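PDB 1JWI: bitiscetin from Bitis arietans, which binds von Willebrand factor and induces its A1 domain to interact with platelet GPIbalpha, so that platelets aggregate. Local coordinates for residues 40-45 and 49-54; 80-83 and 87-90. All blocks are in the same frame, centred on the assembly; numbering follows the deposited sequence.

Overall arrangement
From the N terminus, the chain reaches interaction 1 first, where it leaves strand 38-39 and turns into helix 45-58. Residues 40-45 and 49-54 meet there, and the helix start is tied to the loop before it, close to strands 14-20 and 121-126. After strand 66-72 the chain runs out into a long loop. Interaction 2 closes a turn within it, bringing 80-83 against 87-90, before strand 100-103 returns to the body of the domain. The two contacts follow in series, neither nested nor crossing. The centres of interactions 1 and 2 are 34 Å apart, on opposite sides of the chain's centre. Both lie within reach of the partner chain of the assembly.

Interaction 1. Residues 40-45 and 49-54; sequences ASIDSK and DFVTKL
The first turn of helix 45-58 in this C-type lectin domain joins K45 to D49. The backbone bond is an ordinary i to i+4 helical one, with D49 N 2.9 Å from K45 O. The side chains of the same two residues form a salt bridge over it. K45 starts with CG anti to the backbone N (chi1 179°), then bends at chi2 and chi4, and this curl brings its ammonium back to the carboxylate. K45 NZ lies 2.9 Å from D49 OD1 and meets the syn lone pair of that oxygen, on the side of OD2. A weak second bond runs from K45 NZ to D49 OD2 at 3.2 Å. D49 OD1 also has a salt bridge to R110, so the carboxylate links the helix start to a loop far along the chain.

Deeper in, I42 and V51 both direct their side chains into the contact. I42 CD1 reaches V51 CG1 at 4.3 Å, a loose apolar touch between buried residues. V51 also packs on Y16 and I124, which places this side of the helix against strands 14-20 and 121-126. S44 is the N-cap, its OG bonded to E47 N. With K45 and R110 both at its carboxylate, D49 probably stays ionised, and the two cations would offset the closeness of the K45 carbonyl oxygen.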
ATOM      1  N   ALA A  40      15.847  -1.177 -13.120  1.00 17.81           N
ATOM      2  CA  ALA A  40      16.921  -1.364 -12.156  1.00 17.98           C
ATOM      3  C   ALA A  40      16.539  -2.078 -10.868  1.00 19.41           C
ATOM      4  O   ALA A  40      15.486  -1.823 -10.278  1.00 18.41           O
ATOM      5  CB  ALA A  40      17.547  -0.006 -11.812  1.00 17.39           C
ATOM      6  N   SER A  41      17.410  -2.988 -10.449  1.00 20.71           N
ATOM      7  CA  SER A  41      17.245  -3.705  -9.196  1.00 21.10           C
ATOM      8  C   SER A  41      18.413  -3.107  -8.421  1.00 22.09           C
ATOM      9  O   SER A  41      19.443  -2.800  -9.021  1.00 21.06           O
ATOM     10  CB  SER A  41      17.454  -5.204  -9.387  1.00 21.08           C
ATOM     11  OG  SER A  41      18.805  -5.498  -9.703  1.00 21.36           O
ATOM     12  N   ILE A  42      18.252  -2.924  -7.113  1.00 22.34           N
ATOM     13  CA  ILE A  42      19.297  -2.337  -6.271  1.00 22.90           C
ATOM     14  C   ILE A  42      19.642  -3.375  -5.208  1.00 23.68           C
ATOM     15  O   ILE A  42      18.769  -3.811  -4.466  1.00 23.76           O
ATOM     16  CB  ILE A  42      18.779  -1.016  -5.629  1.00 22.87           C
ATOM     17  CG1 ILE A  42      18.512   0.008  -6.745  1.00 23.32           C
ATOM     18  CG2 ILE A  42      19.782  -0.472  -4.628  1.00 22.32           C
ATOM     19  CD1 ILE A  42      17.838   1.279  -6.282  1.00 26.24           C
ATOM     20  N   ASP A  43      20.906  -3.781  -5.135  1.00 25.30           N
ATOM     21  CA  ASP A  43      21.269  -4.824  -4.180  1.00 27.80           C
ATOM     22  C   ASP A  43      22.093  -4.398  -2.977  1.00 26.89           C
ATOM     23  O   ASP A  43      22.309  -5.196  -2.072  1.00 28.01           O
ATOM     24  CB  ASP A  43      21.980  -5.968  -4.918  1.00 32.18           C
ATOM     25  CG  ASP A  43      21.718  -7.332  -4.280  1.00 38.05           C
ATOM     26  OD1 ASP A  43      22.159  -8.354  -4.855  1.00 41.15           O
ATOM     27  OD2 ASP A  43      21.072  -7.391  -3.211  1.00 40.73           O
ATOM     28  N   SER A  44      22.538  -3.146  -2.955  1.00 26.58           N
ATOM     29  CA  SER A  44      23.336  -2.651  -1.837  1.00 25.27           C
ATOM     30  C   SER A  44      23.175  -1.145  -1.654  1.00 24.11           C
ATOM     31  O   SER A  44      22.732  -0.441  -2.566  1.00 22.76           O
ATOM     32  CB  SER A  44      24.817  -2.968  -2.063  1.00 25.80           C
ATOM     33  OG  SER A  44      25.337  -2.194  -3.131  1.00 26.41           O
ATOM     34  N   LYS A  45      23.540  -0.651  -0.474  1.00 24.06           N
ATOM     35  CA  LYS A  45      23.438   0.778  -0.200  1.00 24.54           C
ATOM     36  C   LYS A  45      24.331   1.548  -1.163  1.00 24.90           C
ATOM     37  O   LYS A  45      23.975   2.640  -1.602  1.00 25.61           O
ATOM     38  CB  LYS A  45      23.853   1.091   1.240  1.00 24.58           C
ATOM     39  CG  LYS A  45      23.791   2.577   1.610  1.00 25.19           C
ATOM     40  CD  LYS A  45      22.378   3.143   1.458  1.00 25.18           C
ATOM     41  CE  LYS A  45      22.202   4.457   2.222  1.00 25.15           C
ATOM     42  NZ  LYS A  45      23.181   5.500   1.798  1.00 25.03           N
ATOM     43  N   ASP A  49      23.111   4.451  -3.683  1.00 21.83           N
ATOM     44  CA  ASP A  49      23.641   5.808  -3.734  1.00 22.27           C
ATOM     45  C   ASP A  49      24.013   6.208  -5.156  1.00 22.10           C
ATOM     46  O   ASP A  49      23.888   7.373  -5.530  1.00 21.96           O
ATOM     47  CB  ASP A  49      24.853   5.942  -2.806  1.00 24.69           C
ATOM     48  CG  ASP A  49      24.466   5.921  -1.334  1.00 27.39           C
ATOM     49  OD1 ASP A  49      23.267   6.104  -1.023  1.00 30.48           O
ATOM     50  OD2 ASP A  49      25.361   5.742  -0.482  1.00 28.86           O
ATOM     51  N   PHE A  50      24.459   5.241  -5.952  1.00 21.53           N
ATOM     52  CA  PHE A  50      24.819   5.523  -7.335  1.00 21.08           C
ATOM     53  C   PHE A  50      23.564   5.861  -8.131  1.00 21.13           C
ATOM     54  O   PHE A  50      23.517   6.876  -8.825  1.00 20.59           O
ATOM     55  CB  PHE A  50      25.512   4.321  -7.984  1.00 23.14           C
ATOM     56  CG  PHE A  50      25.667   4.454  -9.478  1.00 26.11           C
ATOM     57  CD1 PHE A  50      26.497   5.430 -10.023  1.00 26.98           C
ATOM     58  CD2 PHE A  50      24.928   3.648 -10.338  1.00 26.85           C
ATOM     59  CE1 PHE A  50      26.587   5.601 -11.404  1.00 27.63           C
ATOM     60  CE2 PHE A  50      25.010   3.810 -11.722  1.00 28.13           C
ATOM     61  CZ  PHE A  50      25.840   4.791 -12.255  1.00 27.77           C
ATOM     62  N   VAL A  51      22.553   4.997  -8.031  1.00 20.50           N
ATOM     63  CA  VAL A  51      21.289   5.200  -8.737  1.00 19.67           C
ATOM     64  C   VAL A  51      20.633   6.520  -8.325  1.00 19.52           C
ATOM     65  O   VAL A  51      20.068   7.229  -9.162  1.00 18.64           O
ATOM     66  CB  VAL A  51      20.309   4.017  -8.484  1.00 19.48           C
ATOM     67  CG1 VAL A  51      18.938   4.316  -9.084  1.00 17.81           C
ATOM     68  CG2 VAL A  51      20.868   2.750  -9.108  1.00 18.41           C
ATOM     69  N   THR A  52      20.720   6.852  -7.040  1.00 18.74           N
ATOM     70  CA  THR A  52      20.151   8.103  -6.540  1.00 18.74           C
ATOM     71  C   THR A  52      20.877   9.289  -7.175  1.00 18.06           C
ATOM     72  O   THR A  52      20.262  10.291  -7.516  1.00 18.09           O
ATOM     73  CB  THR A  52      20.277   8.212  -4.998  1.00 18.97           C
ATOM     74  OG1 THR A  52      19.372   7.288  -4.380  1.00 17.56           O
ATOM     75  CG2 THR A  52      19.951   9.623  -4.526  1.00 18.39           C
ATOM     76  N   LYS A  53      22.189   9.165  -7.332  1.00 19.63           N
ATOM     77  CA  LYS A  53      23.002  10.231  -7.927  1.00 20.52           C
ATOM     78  C   LYS A  53      22.686  10.384  -9.417  1.00 20.32           C
ATOM     79  O   LYS A  53      22.503  11.496  -9.921  1.00 18.28           O
ATOM     80  CB  LYS A  53      24.490   9.912  -7.736  1.00 21.40           C
ATOM     81  CG  LYS A  53      25.434  10.949  -8.320  1.00 24.47           C
ATOM     82  CD  LYS A  53      26.887  10.541  -8.113  1.00 27.36           C
ATOM     83  CE  LYS A  53      27.840  11.595  -8.657  1.00 28.50           C
ATOM     84  NZ  LYS A  53      29.253  11.194  -8.437  1.00 31.40           N
ATOM     85  N   LEU A  54      22.608   9.262 -10.126  1.00 20.06           N
ATOM     86  CA  LEU A  54      22.314   9.316 -11.552  1.00 20.05           C
ATOM     87  C   LEU A  54      20.956   9.972 -11.772  1.00 19.03           C
ATOM     88  O   LEU A  54      20.812  10.843 -12.628  1.00 18.67           O
ATOM     89  CB  LEU A  54      22.321   7.909 -12.163  1.00 21.64           C
ATOM     90  CG  LEU A  54      22.193   7.847 -13.695  1.00 23.01           C
ATOM     91  CD1 LEU A  54      23.417   8.488 -14.338  1.00 21.48           C
ATOM     92  CD2 LEU A  54      22.054   6.391 -14.152  1.00 22.22           C
TER

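Interaction 2. Residues 80-83 and 87-90; sequences SPQW and SSVV
V89 pushes one methyl group against W83. V89 CG2 sits over a face of the indole, 4.0 Å from the centroid of the five-membered ring and 25° off its normal, a CH-pi contact. The two side chains cross at about a right angle. With CG1 anti to the backbone N (chi1 172°), V89 turns CG2 toward the other segment. The same methyl lies 3.4 Å from S80 O and also packs close to Q82 N. It is thus held between the indole and the backbone of 80-82.

The indole has different neighbours at its edge. S87 O and S88 O both lie near the ring plane there. S87 OG comes within 3.4 Å of W83 CD1, but its hydrogen bond goes to D85 OD2, inside the turn. At the nitrogen end, water 1 accepts a bond from W83 NE1 and another from V90 N, bridging the two segments.

The backbones form a single antiparallel bridge, Q82 with S88, in the long loop between strands 66-72 and 100-103. In snaclecs this loop extends from the lectin domain toward the partner subunit. Here W83 stacks edge-to-face on an aromatic side chain of the other chain, and V89 packs on an apolar one.

Two backbone bonds make the bridge. W83 N gives a nearly straight bond (170°) to S87 O at 3.0 Å, almost in line with the carbonyl. V89 N reaches P81 O at the same length, but from above the carbonyl plane. On the 80-83 side, S80 OG donates to Q82 O at 2.7 Å, which ties S80 to the residue at the bridge.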
ATOM      1  N   SER A  80      -2.351  -7.498   2.649  1.00 19.20           N
ATOM      2  CA  SER A  80      -2.795  -8.376   3.728  1.00 19.44           C
ATOM      3  C   SER A  80      -3.717  -9.509   3.268  1.00 18.55           C
ATOM      4  O   SER A  80      -4.742  -9.267   2.635  1.00 17.71           O
ATOM      5  CB  SER A  80      -3.504  -7.567   4.809  1.00 19.73           C
ATOM      6  OG  SER A  80      -3.891  -8.421   5.866  1.00 25.56           O
ATOM      7  N   PRO A  81      -3.357 -10.764   3.575  1.00 19.44           N
ATOM      8  CA  PRO A  81      -4.200 -11.893   3.170  1.00 20.35           C
ATOM      9  C   PRO A  81      -5.368 -12.144   4.139  1.00 20.96           C
ATOM     10  O   PRO A  81      -6.289 -12.895   3.822  1.00 21.25           O
ATOM     11  CB  PRO A  81      -3.212 -13.051   3.117  1.00 19.24           C
ATOM     12  CG  PRO A  81      -2.275 -12.721   4.246  1.00 20.73           C
ATOM     13  CD  PRO A  81      -2.041 -11.237   4.045  1.00 19.78           C
ATOM     14  N   GLN A  82      -5.333 -11.504   5.310  1.00 20.95           N
ATOM     15  CA  GLN A  82      -6.405 -11.669   6.292  1.00 21.28           C
ATOM     16  C   GLN A  82      -6.692 -10.417   7.134  1.00 20.54           C
ATOM     17  O   GLN A  82      -5.833  -9.542   7.289  1.00 20.64           O
ATOM     18  CB  GLN A  82      -6.098 -12.850   7.221  1.00 22.88           C
ATOM     19  CG  GLN A  82      -6.143 -14.198   6.525  1.00 29.10           C
ATOM     20  CD  GLN A  82      -6.198 -15.364   7.495  1.00 32.20           C
ATOM     21  OE1 GLN A  82      -6.444 -16.501   7.099  1.00 35.44           O
ATOM     22  NE2 GLN A  82      -5.968 -15.086   8.771  1.00 33.88           N
ATOM     23  N   TRP A  83      -7.917 -10.337   7.651  1.00 18.96           N
ATOM     24  CA  TRP A  83      -8.347  -9.222   8.497  1.00 16.14           C
ATOM     25  C   TRP A  83      -7.907  -9.554   9.914  1.00 15.65           C
ATOM     26  O   TRP A  83      -7.497 -10.684  10.183  1.00 15.50           O
ATOM     27  CB  TRP A  83      -9.875  -9.077   8.476  1.00 14.38           C
ATOM     28  CG  TRP A  83     -10.457  -8.760   7.144  1.00 13.12           C
ATOM     29  CD1 TRP A  83     -10.823  -9.649   6.167  1.00 13.59           C
ATOM     30  CD2 TRP A  83     -10.755  -7.456   6.632  1.00 11.80           C
ATOM     31  NE1 TRP A  83     -11.335  -8.974   5.081  1.00 11.78           N
ATOM     32  CE2 TRP A  83     -11.303  -7.628   5.342  1.00 12.63           C
ATOM     33  CE3 TRP A  83     -10.611  -6.161   7.140  1.00 11.99           C
ATOM     34  CZ2 TRP A  83     -11.710  -6.549   4.551  1.00 12.85           C
ATOM     35  CZ3 TRP A  83     -11.014  -5.086   6.353  1.00 12.83           C
ATOM     36  CH2 TRP A  83     -11.558  -5.288   5.070  1.00 13.01           C
ATOM     37  N   SER A  87     -10.603 -13.539   9.327  1.00 18.75           N
ATOM     38  CA  SER A  87     -11.253 -14.006   8.111  1.00 18.57           C
ATOM     39  C   SER A  87     -10.372 -13.666   6.912  1.00 19.00           C
ATOM     40  O   SER A  87      -9.592 -12.706   6.945  1.00 19.40           O
ATOM     41  CB  SER A  87     -12.649 -13.388   7.969  1.00 19.82           C
ATOM     42  OG  SER A  87     -12.588 -11.979   7.941  1.00 20.73           O
ATOM     43  N   SER A  88     -10.475 -14.470   5.861  1.00 18.00           N
ATOM     44  CA  SER A  88      -9.683 -14.257   4.659  1.00 18.48           C
ATOM     45  C   SER A  88     -10.123 -13.006   3.914  1.00 19.64           C
ATOM     46  O   SER A  88     -11.291 -12.611   3.965  1.00 20.34           O
ATOM     47  CB  SER A  88      -9.816 -15.454   3.710  1.00 17.34           C
ATOM     48  OG  SER A  88      -9.454 -16.659   4.355  1.00 22.70           O
ATOM     49  N   VAL A  89      -9.178 -12.377   3.222  1.00 19.94           N
ATOM     50  CA  VAL A  89      -9.502 -11.201   2.441  1.00 18.99           C
ATOM     51  C   VAL A  89      -9.903 -11.711   1.061  1.00 19.97           C
ATOM     52  O   VAL A  89      -9.073 -12.234   0.321  1.00 21.16           O
ATOM     53  CB  VAL A  89      -8.295 -10.259   2.311  1.00 18.38           C
ATOM     54  CG1 VAL A  89      -8.619  -9.154   1.332  1.00 19.08           C
ATOM     55  CG2 VAL A  89      -7.941  -9.657   3.677  1.00 16.20           C
ATOM     56  N   VAL A  90     -11.185 -11.607   0.735  1.00 19.81           N
ATOM     57  CA  VAL A  90     -11.673 -12.050  -0.567  1.00 20.64           C
ATOM     58  C   VAL A  90     -12.230 -10.818  -1.265  1.00 20.10           C
ATOM     59  O   VAL A  90     -11.762 -10.439  -2.340  1.00 22.29           O
ATOM     60  CB  VAL A  90     -12.781 -13.118  -0.430  1.00 21.68           C
ATOM     61  CG1 VAL A  90     -13.286 -13.513  -1.820  1.00 22.21           C
ATOM     62  CG2 VAL A  90     -12.236 -14.340   0.299  1.00 21.62           C
TER
HETATM   63  O   HOH W   1     -12.676  -9.470   2.381  1.00 12.43           O